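Long-range contacts in nucleoporin 53 (Pichia guilliermondii, PDB 3P3D), which probably serves as a structural constituent of the nuclear pore complex, this chain being its RNA recognition motif (RRM) domain: residues A9-Y15 with L90-Y96; N21-A25 with F37-R41; F59-W64 with V101-Q105. All coordinates share one frame; numbering follows the deposited sequence.

From the N terminus, A9-Y15 forms the strand that pairs with L90-Y96 in contact 1, closing a loop that spans most of the domain. Contact 2 closes a short loop within it, setting N21-A25, in the helix after the first strand, against the turn F37-R41. F59-W64 then pairs with V101-Q105, in the helix following the last strand, so contact 3 closes a loop that runs on past contact 1, and the segments of the two alternate. Contact 1 joins two sheet strands; V23, on the helix of contact 2, packs on V12, Y15 and L91. Contact 3 ties the sheet to the C-terminal helix, and S63 makes hydrogen bonds to G14 and Y15 of contact 1.

Contact 1: residues A9-Y15 with L90-Y96; sequences AILVFGY and LLGVIPY
A9-F13 and G92-P95 run antiparallel, their axes 4.6 Å apart, with L11-I94 and F13-G92 as hydrogen-bonded pairs and V12-V93 as a non-hydrogen-bonded one. L11 N donates to I94 O at 2.8 Å, G92 N reaches F13 O at the same length, and at the other end Y96 N donates to A9 O, approaching from above the carbonyl plane. With chi1 at 64°, F13 places its ring between its own backbone N and carbonyl carbon and lays one face on the bare backbone of G92, whose CA is 3.6 Å from the ring centroid in a CH-pi contact. L11 CB meets I94 CG1 at 4.0 Å on this same face of the sheet. These are the first and last strands of the RRM core, and strand 64-68 flanks the first on its other edge. On the face of V12 and V93, which helices 20-27 and 72-79 cover, I10 CD1 packs on V93 CG1 at 3.6 Å, while F27 touches both valines. A9 CB rests against Y96 CB at 3.7 Å, and the Y96 ring makes a cation-pi contact with K66. Beyond F13, a water joins the two segments, donating to G14 O (2.6 Å) and to L90 O.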
ATOM      1  N   ALA A   9       6.082   0.010   7.084  1.00 35.91           N
ATOM      2  CA  ALA A   9       4.835   0.236   6.365  1.00 35.19           C
ATOM      3  C   ALA A   9       5.014   1.385   5.405  1.00 34.70           C
ATOM      4  O   ALA A   9       5.885   2.234   5.581  1.00 33.86           O
ATOM      5  CB  ALA A   9       3.688   0.540   7.321  1.00 34.60           C
ATOM      6  N   ILE A  10       4.157   1.397   4.392  1.00 34.35           N
ATOM      7  CA  ILE A  10       4.153   2.451   3.408  1.00 34.04           C
ATOM      8  C   ILE A  10       2.729   2.904   3.282  1.00 34.59           C
ATOM      9  O   ILE A  10       1.796   2.142   3.618  1.00 34.99           O
ATOM     10  CB  ILE A  10       4.714   1.951   2.018  1.00 33.54           C
ATOM     11  CG1 ILE A  10       3.835   0.865   1.399  1.00 33.15           C
ATOM     12  CG2 ILE A  10       6.148   1.445   2.160  1.00 31.90           C
ATOM     13  CD1 ILE A  10       4.328   0.324   0.069  1.00 32.05           C
ATOM     14  N   LEU A  11       2.562   4.129   2.797  1.00 35.19           N
ATOM     15  CA  LEU A  11       1.283   4.579   2.253  1.00 35.75           C
ATOM     16  C   LEU A  11       1.276   4.585   0.712  1.00 36.21           C
ATOM     17  O   LEU A  11       2.111   5.241   0.113  1.00 36.34           O
ATOM     18  CB  LEU A  11       0.999   5.960   2.779  1.00 35.73           C
ATOM     19  CG  LEU A  11       0.779   5.990   4.299  1.00 35.60           C
ATOM     20  CD1 LEU A  11       0.850   7.406   4.813  1.00 35.47           C
ATOM     21  CD2 LEU A  11      -0.545   5.347   4.653  1.00 35.04           C
ATOM     22  N   VAL A  12       0.367   3.841   0.072  1.00 37.16           N
ATOM     23  CA  VAL A  12       0.192   3.930  -1.387  1.00 37.97           C
ATOM     24  C   VAL A  12      -1.052   4.745  -1.682  1.00 38.11           C
ATOM     25  O   VAL A  12      -2.063   4.597  -1.017  1.00 38.51           O
ATOM     26  CB  VAL A  12       0.144   2.544  -2.123  1.00 38.14           C
ATOM     27  CG1 VAL A  12       1.329   1.675  -1.748  1.00 37.34           C
ATOM     28  CG2 VAL A  12      -1.116   1.809  -1.821  1.00 40.83           C
ATOM     29  N   PHE A  13      -0.982   5.613  -2.683  1.00 38.65           N
ATOM     30  CA  PHE A  13      -2.068   6.568  -2.914  1.00 38.53           C
ATOM     31  C   PHE A  13      -2.183   7.054  -4.353  1.00 39.88           C
ATOM     32  O   PHE A  13      -1.256   6.920  -5.138  1.00 40.45           O
ATOM     33  CB  PHE A  13      -1.893   7.784  -1.974  1.00 37.92           C
ATOM     34  CG  PHE A  13      -0.631   8.602  -2.225  1.00 33.62           C
ATOM     35  CD1 PHE A  13      -0.639   9.652  -3.118  1.00 30.55           C
ATOM     36  CD2 PHE A  13       0.545   8.330  -1.555  1.00 31.50           C
ATOM     37  CE1 PHE A  13       0.490  10.394  -3.354  1.00 29.77           C
ATOM     38  CE2 PHE A  13       1.703   9.097  -1.786  1.00 31.31           C
ATOM     39  CZ  PHE A  13       1.673  10.117  -2.679  1.00 30.12           C
ATOM     40  N   GLY A  14      -3.334   7.652  -4.657  1.00 41.67           N
ATOM     41  CA  GLY A  14      -3.584   8.353  -5.918  1.00 42.39           C
ATOM     42  C   GLY A  14      -4.387   7.570  -6.952  1.00 43.26           C
ATOM     43  O   GLY A  14      -4.525   8.007  -8.088  1.00 42.82           O
ATOM     44  N   TYR A  15      -4.945   6.434  -6.542  1.00 44.31           N
ATOM     45  CA  TYR A  15      -5.640   5.525  -7.448  1.00 45.26           C
ATOM     46  C   TYR A  15      -7.143   5.732  -7.302  1.00 46.67           C
ATOM     47  O   TYR A  15      -7.607   6.130  -6.219  1.00 47.16           O
ATOM     48  CB  TYR A  15      -5.262   4.067  -7.155  1.00 45.22           C
ATOM     49  CG  TYR A  15      -5.399   3.670  -5.697  1.00 45.12           C
ATOM     50  CD1 TYR A  15      -6.618   3.248  -5.187  1.00 45.02           C
ATOM     51  CD2 TYR A  15      -4.315   3.728  -4.825  1.00 43.55           C
ATOM     52  CE1 TYR A  15      -6.762   2.908  -3.863  1.00 43.87           C
ATOM     53  CE2 TYR A  15      -4.455   3.382  -3.487  1.00 42.22           C
ATOM     54  CZ  TYR A  15      -5.683   2.978  -3.022  1.00 43.44           C
ATOM     55  OH  TYR A  15      -5.869   2.614  -1.718  1.00 41.91           O
ATOM     56  N   LEU A  90      -0.980   7.506 -12.038  1.00 43.09           N
ATOM     57  CA  LEU A  90       0.261   7.611 -11.284  1.00 42.05           C
ATOM     58  C   LEU A  90       0.035   7.114  -9.857  1.00 41.38           C
ATOM     59  O   LEU A  90      -0.933   7.517  -9.200  1.00 40.39           O
ATOM     60  CB  LEU A  90       0.765   9.052 -11.270  1.00 41.95           C
ATOM     61  CG  LEU A  90       1.338   9.567 -12.588  1.00 40.37           C
ATOM     62  CD1 LEU A  90       1.359  11.069 -12.542  1.00 37.56           C
ATOM     63  CD2 LEU A  90       2.738   8.989 -12.835  1.00 39.18           C
ATOM     64  N   LEU A  91       0.921   6.232  -9.392  1.00 40.62           N
ATOM     65  CA  LEU A  91       0.894   5.807  -8.001  1.00 40.82           C
ATOM     66  C   LEU A  91       1.888   6.584  -7.167  1.00 40.30           C
ATOM     67  O   LEU A  91       3.014   6.847  -7.594  1.00 40.94           O
ATOM     68  CB  LEU A  91       1.205   4.321  -7.858  1.00 40.90           C
ATOM     69  CG  LEU A  91       0.196   3.364  -8.473  1.00 41.37           C
ATOM     70  CD1 LEU A  91       0.511   1.946  -8.024  1.00 42.92           C
ATOM     71  CD2 LEU A  91      -1.223   3.747  -8.118  1.00 41.42           C
ATOM     72  N   GLY A  92       1.466   6.933  -5.963  1.00 39.77           N
ATOM     73  CA  GLY A  92       2.381   7.477  -4.953  1.00 39.38           C
ATOM     74  C   GLY A  92       2.729   6.454  -3.892  1.00 38.31           C
ATOM     75  O   GLY A  92       1.890   5.651  -3.482  1.00 38.65           O
ATOM     76  N   VAL A  93       3.979   6.462  -3.459  1.00 37.88           N
ATOM     77  CA  VAL A  93       4.404   5.599  -2.371  1.00 37.07           C
ATOM     78  C   VAL A  93       5.308   6.409  -1.490  1.00 37.60           C
ATOM     79  O   VAL A  93       6.268   7.010  -1.973  1.00 37.56           O
ATOM     80  CB  VAL A  93       5.141   4.321  -2.840  1.00 36.83           C
ATOM     81  CG1 VAL A  93       5.359   3.356  -1.664  1.00 34.47           C
ATOM     82  CG2 VAL A  93       4.368   3.617  -3.924  1.00 35.46           C
ATOM     83  N   ILE A  94       4.981   6.448  -0.196  1.00 38.28           N
ATOM     84  CA  ILE A  94       5.828   7.122   0.803  1.00 38.78           C
ATOM     85  C   ILE A  94       5.884   6.267   2.043  1.00 39.20           C
ATOM     86  O   ILE A  94       4.988   5.447   2.250  1.00 39.16           O
ATOM     87  CB  ILE A  94       5.308   8.551   1.198  1.00 38.43           C
ATOM     88  CG1 ILE A  94       3.846   8.532   1.656  1.00 38.36           C
ATOM     89  CG2 ILE A  94       5.446   9.517   0.053  1.00 38.86           C
ATOM     90  CD1 ILE A  94       3.437   9.811   2.389  1.00 38.34           C
ATOM     91  N   PRO A  95       6.921   6.461   2.882  1.00 40.26           N
ATOM     92  CA  PRO A  95       6.933   5.795   4.165  1.00 40.94           C
ATOM     93  C   PRO A  95       5.704   6.197   4.982  1.00 41.87           C
ATOM     94  O   PRO A  95       5.327   7.374   4.994  1.00 41.98           O
ATOM     95  CB  PRO A  95       8.193   6.344   4.816  1.00 41.06           C
ATOM     96  CG  PRO A  95       8.990   6.933   3.706  1.00 40.82           C
ATOM     97  CD  PRO A  95       7.988   7.474   2.809  1.00 40.50           C
ATOM     98  N   TYR A  96       5.081   5.228   5.637  1.00 42.88           N
ATOM     99  CA  TYR A  96       4.019   5.514   6.587  1.00 44.86           C
ATOM    100  C   TYR A  96       4.506   6.392   7.750  1.00 45.32           C
ATOM    101  O   TYR A  96       5.625   6.219   8.234  1.00 45.66           O
ATOM    102  CB  TYR A  96       3.478   4.202   7.152  1.00 45.50           C
ATOM    103  CG  TYR A  96       2.736   4.351   8.468  1.00 48.08           C
ATOM    104  CD1 TYR A  96       1.406   4.735   8.489  1.00 48.93           C
ATOM    105  CD2 TYR A  96       3.377   4.097   9.696  1.00 51.34           C
ATOM    106  CE1 TYR A  96       0.720   4.869   9.676  1.00 51.36           C
ATOM    107  CE2 TYR A  96       2.691   4.236  10.906  1.00 51.43           C
ATOM    108  CZ  TYR A  96       1.358   4.616  10.881  1.00 52.13           C
ATOM    109  OH  TYR A  96       0.638   4.753  12.047  1.00 54.68           O
TER
HETATM  110  O   HOH W   1      -2.710   9.537  -9.144  1.00 39.10           O

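Contact 2: residues N21-A25 with F37-R41; sequences NQVIA and FEVLR
I24 projects from helix 20-27 toward F37, V39 and L40, and its two branches divide the work. CG2, standing anti to the backbone N, is the busier one: it meets F37 CD2 at 3.5 Å, V39 CG1 at 4.0 Å and L40 CG at 4.1 Å, so a single methyl touches three side chains of the opposing turn. The other branch, CG1, lies anti to the carbonyl carbon (chi1 -68°) and carries CD1 over one face of the F37 ring, 3.9 Å from its centroid and somewhat displaced toward the rim, a CH-pi contact. The I24 and F37 side chains meet at roughly a right angle, and beyond this pair the F37 ring also packs on I58.

V39 takes the less usual rotamer in which CG1 sits between the backbone N and the carbonyl carbon (chi1 75°). This rotation lays CG1 against the helix backbone, 3.8 Å from N21 O, and leaves CG2 beside A25 CB. N21 O itself accepts the helix bond from A25 N (2.9 Å). N21 joins in through its CB, 4.2 Å from V39 CB. L40 CD2 also comes near A25 CA, while the L40 side chain packs on I33 and Q28 as well.

The receiving surface is a short 3-10 turn, in which L40 N bonds to F37 O at 3.0 Å; its compactness brings F37, V39 and L40 to one side, where all three meet I24. The side chains meet across the two segments through apolar atoms, and the backbone bonds inside each segment are separate from the contact. The fit therefore depends on shape and burial of hydrocarbon, which pack the segment after the first helix of the RRM onto that helix without directional bonds.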
ATOM      1  N   ASN A  21      -7.828  -2.960  -5.078  1.00 45.11           N
ATOM      2  CA  ASN A  21      -7.379  -4.340  -4.967  1.00 44.88           C
ATOM      3  C   ASN A  21      -6.286  -4.709  -5.953  1.00 44.01           C
ATOM      4  O   ASN A  21      -5.369  -5.455  -5.591  1.00 43.78           O
ATOM      5  CB  ASN A  21      -8.546  -5.303  -5.101  1.00 45.60           C
ATOM      6  CG  ASN A  21      -9.432  -5.311  -3.873  1.00 47.23           C
ATOM      7  OD1 ASN A  21      -8.988  -4.982  -2.763  1.00 49.95           O
ATOM      8  ND2 ASN A  21     -10.692  -5.696  -4.061  1.00 48.17           N
ATOM      9  N   GLN A  22      -6.360  -4.166  -7.168  1.00 42.77           N
ATOM     10  CA  GLN A  22      -5.311  -4.388  -8.158  1.00 42.27           C
ATOM     11  C   GLN A  22      -3.992  -3.808  -7.648  1.00 40.69           C
ATOM     12  O   GLN A  22      -2.910  -4.367  -7.909  1.00 39.55           O
ATOM     13  CB  GLN A  22      -5.662  -3.740  -9.505  1.00 42.86           C
ATOM     14  CG  GLN A  22      -6.964  -4.227 -10.164  1.00 46.04           C
ATOM     15  CD  GLN A  22      -7.277  -3.476 -11.468  1.00 51.40           C
ATOM     16  OE1 GLN A  22      -6.431  -3.400 -12.376  1.00 54.82           O
ATOM     17  NE2 GLN A  22      -8.479  -2.889 -11.550  1.00 51.63           N
ATOM     18  N   VAL A  23      -4.094  -2.692  -6.916  1.00 39.49           N
ATOM     19  CA  VAL A  23      -2.917  -1.973  -6.425  1.00 38.39           C
ATOM     20  C   VAL A  23      -2.308  -2.744  -5.275  1.00 38.12           C
ATOM     21  O   VAL A  23      -1.100  -2.951  -5.230  1.00 37.34           O
ATOM     22  CB  VAL A  23      -3.258  -0.553  -5.955  1.00 38.70           C
ATOM     23  CG1 VAL A  23      -2.049   0.070  -5.278  1.00 37.12           C
ATOM     24  CG2 VAL A  23      -3.750   0.316  -7.137  1.00 37.41           C
ATOM     25  N   ILE A  24      -3.162  -3.205  -4.363  1.00 37.83           N
ATOM     26  CA  ILE A  24      -2.704  -3.985  -3.217  1.00 37.24           C
ATOM     27  C   ILE A  24      -2.033  -5.232  -3.750  1.00 37.04           C
ATOM     28  O   ILE A  24      -0.935  -5.562  -3.349  1.00 37.55           O
ATOM     29  CB  ILE A  24      -3.877  -4.320  -2.249  1.00 37.44           C
ATOM     30  CG1 ILE A  24      -4.376  -3.036  -1.570  1.00 37.51           C
ATOM     31  CG2 ILE A  24      -3.439  -5.314  -1.141  1.00 35.86           C
ATOM     32  CD1 ILE A  24      -5.794  -3.155  -0.959  1.00 37.05           C
ATOM     33  N   ALA A  25      -2.682  -5.897  -4.695  1.00 36.64           N
ATOM     34  CA  ALA A  25      -2.138  -7.107  -5.286  1.00 36.43           C
ATOM     35  C   ALA A  25      -0.762  -6.867  -5.885  1.00 36.17           C
ATOM     36  O   ALA A  25       0.170  -7.658  -5.697  1.00 35.93           O
ATOM     37  CB  ALA A  25      -3.081  -7.632  -6.344  1.00 35.89           C
ATOM     38  N   PHE A  37      -5.896  -8.166   3.729  1.00 46.28           N
ATOM     39  CA  PHE A  37      -6.741  -7.730   2.606  1.00 45.52           C
ATOM     40  C   PHE A  37      -7.344  -8.962   1.931  1.00 45.86           C
ATOM     41  O   PHE A  37      -6.674  -9.989   1.765  1.00 45.77           O
ATOM     42  CB  PHE A  37      -5.960  -6.900   1.574  1.00 44.91           C
ATOM     43  CG  PHE A  37      -5.419  -5.613   2.116  1.00 43.19           C
ATOM     44  CD1 PHE A  37      -6.261  -4.562   2.407  1.00 42.59           C
ATOM     45  CD2 PHE A  37      -4.064  -5.455   2.347  1.00 42.02           C
ATOM     46  CE1 PHE A  37      -5.761  -3.378   2.919  1.00 41.98           C
ATOM     47  CE2 PHE A  37      -3.562  -4.279   2.849  1.00 40.67           C
ATOM     48  CZ  PHE A  37      -4.412  -3.239   3.135  1.00 41.20           C
ATOM     49  N   GLU A  38      -8.608  -8.835   1.545  1.00 45.99           N
ATOM     50  CA  GLU A  38      -9.343  -9.902   0.892  1.00 46.58           C
ATOM     51  C   GLU A  38      -8.608 -10.452  -0.334  1.00 46.50           C
ATOM     52  O   GLU A  38      -8.543 -11.649  -0.530  1.00 46.12           O
ATOM     53  CB  GLU A  38     -10.749  -9.408   0.500  1.00 46.48           C
ATOM     54  N   VAL A  39      -8.025  -9.573  -1.140  1.00 46.70           N
ATOM     55  CA  VAL A  39      -7.362 -10.017  -2.363  1.00 46.38           C
ATOM     56  C   VAL A  39      -6.073 -10.772  -2.117  1.00 46.63           C
ATOM     57  O   VAL A  39      -5.572 -11.389  -3.032  1.00 46.91           O
ATOM     58  CB  VAL A  39      -7.078  -8.842  -3.323  1.00 46.57           C
ATOM     59  CG1 VAL A  39      -5.888  -7.982  -2.806  1.00 44.66           C
ATOM     60  CG2 VAL A  39      -6.859  -9.377  -4.749  1.00 45.13           C
ATOM     61  N   LEU A  40      -5.530 -10.729  -0.900  1.00 47.35           N
ATOM     62  CA  LEU A  40      -4.323 -11.484  -0.571  1.00 47.59           C
ATOM     63  C   LEU A  40      -4.602 -12.795   0.136  1.00 48.88           C
ATOM     64  O   LEU A  40      -3.668 -13.510   0.509  1.00 47.92           O
ATOM     65  CB  LEU A  40      -3.417 -10.671   0.329  1.00 47.49           C
ATOM     66  CG  LEU A  40      -3.038  -9.284  -0.158  1.00 47.68           C
ATOM     67  CD1 LEU A  40      -2.104  -8.658   0.874  1.00 45.72           C
ATOM     68  CD2 LEU A  40      -2.417  -9.338  -1.555  1.00 45.78           C
ATOM     69  N   ARG A  41      -5.880 -13.124   0.306  1.00 50.83           N
ATOM     70  CA  ARG A  41      -6.266 -14.206   1.209  1.00 52.41           C
ATOM     71  C   ARG A  41      -6.079 -15.557   0.531  1.00 53.18           C
ATOM     72  O   ARG A  41      -6.601 -15.801  -0.553  1.00 52.34           O
ATOM     73  CB  ARG A  41      -7.711 -14.017   1.686  1.00 52.79           C
ATOM     74  CG  ARG A  41      -7.958 -14.415   3.126  1.00 55.65           C
ATOM     75  CD  ARG A  41      -9.306 -13.844   3.593  1.00 58.92           C
ATOM     76  NE  ARG A  41      -9.202 -12.479   4.124  1.00 60.70           N
ATOM     77  CZ  ARG A  41     -10.183 -11.573   4.085  1.00 63.39           C
ATOM     78  NH1 ARG A  41     -11.348 -11.851   3.503  1.00 64.90           N
ATOM     79  NH2 ARG A  41      -9.994 -10.360   4.597  1.00 63.66           N
TER

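Contact 3: residues F59-W64 with V101-Q105; sequences FSGNSW and VERLQ
W64 turns its indole between its own backbone N and carbonyl carbon (chi1 73°), and V101 holds CG2 anti to its backbone N; together these rotamers bring W64 CH2 to 3.3 Å from V101 CG2, a tight contact. L104, whose CG lies beside its backbone N, lowers CD1 onto one face of the same indole, 4.0 Å from the centroid of the six-membered ring and 16° off its normal, while L104 CB reaches W64 CZ2 at 3.9 Å. The opposite indole face rests on the backbone of S60 and G61. The type II turn from G61 to W64 folds the chain back there, and G61 N bonds to W64 O at 3.0 Å, so one indole face lies on the backbone of its own hairpin and the other takes the helix. Q105, extended beyond CG, brings its amide to the edge of the F59 ring, with NE2 3.5 Å from F59 CD1 and the two planes 60° apart. V101 CG2 also touches F59 CD1, at 4.1 Å. W64 further packs on L11 and F13. A helix after the last strand thus lies across the sheet face that carries W64, L11 and F13, the face used for RNA in canonical RRMs, and here it covers part of that surface.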
ATOM      1  N   PHE A  59      -5.548   0.306   7.727  1.00 58.67           N
ATOM      2  CA  PHE A  59      -5.793   1.725   7.588  1.00 58.60           C
ATOM      3  C   PHE A  59      -5.873   2.056   6.116  1.00 58.09           C
ATOM      4  O   PHE A  59      -4.912   1.829   5.372  1.00 58.39           O
ATOM      5  CB  PHE A  59      -4.680   2.533   8.224  1.00 58.61           C
ATOM      6  CG  PHE A  59      -4.828   2.685   9.688  1.00 61.26           C
ATOM      7  CD1 PHE A  59      -5.880   3.436  10.209  1.00 63.96           C
ATOM      8  CD2 PHE A  59      -3.932   2.079  10.560  1.00 64.36           C
ATOM      9  CE1 PHE A  59      -6.042   3.585  11.574  1.00 64.81           C
ATOM     10  CE2 PHE A  59      -4.079   2.228  11.940  1.00 65.87           C
ATOM     11  CZ  PHE A  59      -5.139   2.988  12.446  1.00 65.08           C
ATOM     12  N   SER A  60      -7.019   2.580   5.695  1.00 57.08           N
ATOM     13  CA  SER A  60      -7.215   2.980   4.311  1.00 56.60           C
ATOM     14  C   SER A  60      -8.355   3.973   4.229  1.00 56.70           C
ATOM     15  O   SER A  60      -9.103   4.158   5.189  1.00 57.20           O
ATOM     16  CB  SER A  60      -7.466   1.777   3.385  1.00 56.31           C
ATOM     17  OG  SER A  60      -8.696   1.124   3.634  1.00 55.53           O
ATOM     18  N   GLY A  61      -8.446   4.641   3.091  1.00 56.25           N
ATOM     19  CA  GLY A  61      -9.499   5.588   2.825  1.00 56.14           C
ATOM     20  C   GLY A  61      -9.715   5.536   1.341  1.00 56.08           C
ATOM     21  O   GLY A  61      -9.319   4.569   0.691  1.00 56.44           O
ATOM     22  N   ASN A  62     -10.341   6.567   0.791  1.00 55.72           N
ATOM     23  CA  ASN A  62     -10.522   6.626  -0.646  1.00 55.30           C
ATOM     24  C   ASN A  62      -9.213   7.118  -1.264  1.00 53.78           C
ATOM     25  O   ASN A  62      -8.671   8.145  -0.840  1.00 53.68           O
ATOM     26  CB  ASN A  62     -11.733   7.502  -1.025  1.00 55.95           C
ATOM     27  CG  ASN A  62     -13.071   6.759  -0.837  1.00 58.66           C
ATOM     28  OD1 ASN A  62     -13.734   6.380  -1.817  1.00 60.87           O
ATOM     29  ND2 ASN A  62     -13.451   6.515   0.430  1.00 60.12           N
ATOM     30  N   SER A  63      -8.704   6.348  -2.229  1.00 51.67           N
ATOM     31  CA  SER A  63      -7.426   6.609  -2.895  1.00 50.38           C
ATOM     32  C   SER A  63      -6.150   6.486  -2.034  1.00 48.64           C
ATOM     33  O   SER A  63      -5.116   7.036  -2.395  1.00 48.42           O
ATOM     34  CB  SER A  63      -7.451   7.974  -3.603  1.00 50.37           C
ATOM     35  OG  SER A  63      -8.436   7.983  -4.620  1.00 51.56           O
ATOM     36  N   TRP A  64      -6.191   5.764  -0.924  1.00 47.12           N
ATOM     37  CA  TRP A  64      -4.944   5.495  -0.198  1.00 46.55           C
ATOM     38  C   TRP A  64      -5.049   4.292   0.718  1.00 45.34           C
ATOM     39  O   TRP A  64      -6.108   4.015   1.250  1.00 44.76           O
ATOM     40  CB  TRP A  64      -4.460   6.733   0.589  1.00 46.58           C
ATOM     41  CG  TRP A  64      -5.254   7.057   1.820  1.00 48.23           C
ATOM     42  CD1 TRP A  64      -6.339   7.898   1.910  1.00 49.23           C
ATOM     43  CD2 TRP A  64      -5.030   6.556   3.142  1.00 49.54           C
ATOM     44  NE1 TRP A  64      -6.795   7.943   3.201  1.00 50.16           N
ATOM     45  CE2 TRP A  64      -6.012   7.131   3.981  1.00 50.11           C
ATOM     46  CE3 TRP A  64      -4.085   5.682   3.704  1.00 49.21           C
ATOM     47  CZ2 TRP A  64      -6.086   6.852   5.352  1.00 51.01           C
ATOM     48  CZ3 TRP A  64      -4.154   5.409   5.062  1.00 49.24           C
ATOM     49  CH2 TRP A  64      -5.147   5.990   5.872  1.00 50.81           C
ATOM     50  N   VAL A 101      -1.425   9.626   8.453  1.00 52.70           N
ATOM     51  CA  VAL A 101      -2.681   8.892   8.520  1.00 54.01           C
ATOM     52  C   VAL A 101      -3.710   9.655   9.378  1.00 55.05           C
ATOM     53  O   VAL A 101      -4.906   9.661   9.059  1.00 54.84           O
ATOM     54  CB  VAL A 101      -2.507   7.458   9.034  1.00 53.67           C
ATOM     55  CG1 VAL A 101      -2.226   7.451  10.517  1.00 56.15           C
ATOM     56  CG2 VAL A 101      -3.751   6.671   8.793  1.00 53.67           C
ATOM     57  N   GLU A 102      -3.237  10.313  10.444  1.00 56.59           N
ATOM     58  CA  GLU A 102      -4.102  11.143  11.305  1.00 58.05           C
ATOM     59  C   GLU A 102      -4.748  12.297  10.525  1.00 59.01           C
ATOM     60  O   GLU A 102      -5.957  12.505  10.615  1.00 59.00           O
ATOM     61  CB  GLU A 102      -3.319  11.698  12.519  1.00 58.10           C
ATOM     62  N   ARG A 103      -3.943  13.037   9.759  1.00 60.38           N
ATOM     63  CA  ARG A 103      -4.470  14.145   8.935  1.00 61.47           C
ATOM     64  C   ARG A 103      -5.465  13.663   7.859  1.00 62.05           C
ATOM     65  O   ARG A 103      -6.362  14.414   7.470  1.00 62.42           O
ATOM     66  CB  ARG A 103      -3.350  14.926   8.243  1.00 61.74           C
ATOM     67  CG  ARG A 103      -2.161  15.300   9.108  1.00 63.99           C
ATOM     68  CD  ARG A 103      -1.324  16.395   8.460  1.00 67.19           C
ATOM     69  NE  ARG A 103      -1.842  17.702   8.853  1.00 71.05           N
ATOM     70  CZ  ARG A 103      -1.523  18.350   9.982  1.00 74.12           C
ATOM     71  NH1 ARG A 103      -0.653  17.833  10.853  1.00 74.74           N
ATOM     72  NH2 ARG A 103      -2.079  19.537  10.243  1.00 75.06           N
ATOM     73  N   LEU A 104      -5.301  12.427   7.380  1.00 62.44           N
ATOM     74  CA  LEU A 104      -6.200  11.851   6.368  1.00 62.59           C
ATOM     75  C   LEU A 104      -7.546  11.428   6.956  1.00 63.65           C
ATOM     76  O   LEU A 104      -8.565  11.455   6.259  1.00 64.01           O
ATOM     77  CB  LEU A 104      -5.527  10.674   5.653  1.00 62.17           C
ATOM     78  CG  LEU A 104      -4.316  11.093   4.805  1.00 60.26           C
ATOM     79  CD1 LEU A 104      -3.345   9.929   4.586  1.00 58.01           C
ATOM     80  CD2 LEU A 104      -4.785  11.689   3.483  1.00 58.43           C
ATOM     81  N   GLN A 105      -7.551  11.037   8.230  1.00 64.71           N
ATOM     82  CA  GLN A 105      -8.790  10.758   8.968  1.00 65.33           C
ATOM     83  C   GLN A 105      -9.084  11.888   9.966  1.00 65.43           C
ATOM     84  O   GLN A 105      -9.942  12.742   9.729  1.00 65.67           O
ATOM     85  CB  GLN A 105      -8.671   9.426   9.707  1.00 65.56           C
ATOM     86  CG  GLN A 105      -8.157   8.272   8.838  1.00 66.46           C
ATOM     87  CD  GLN A 105      -7.813   7.035   9.653  1.00 67.41           C
ATOM     88  OE1 GLN A 105      -7.275   7.130  10.767  1.00 67.22           O
ATOM     89  NE2 GLN A 105      -8.114   5.860   9.095  1.00 67.34           N
TER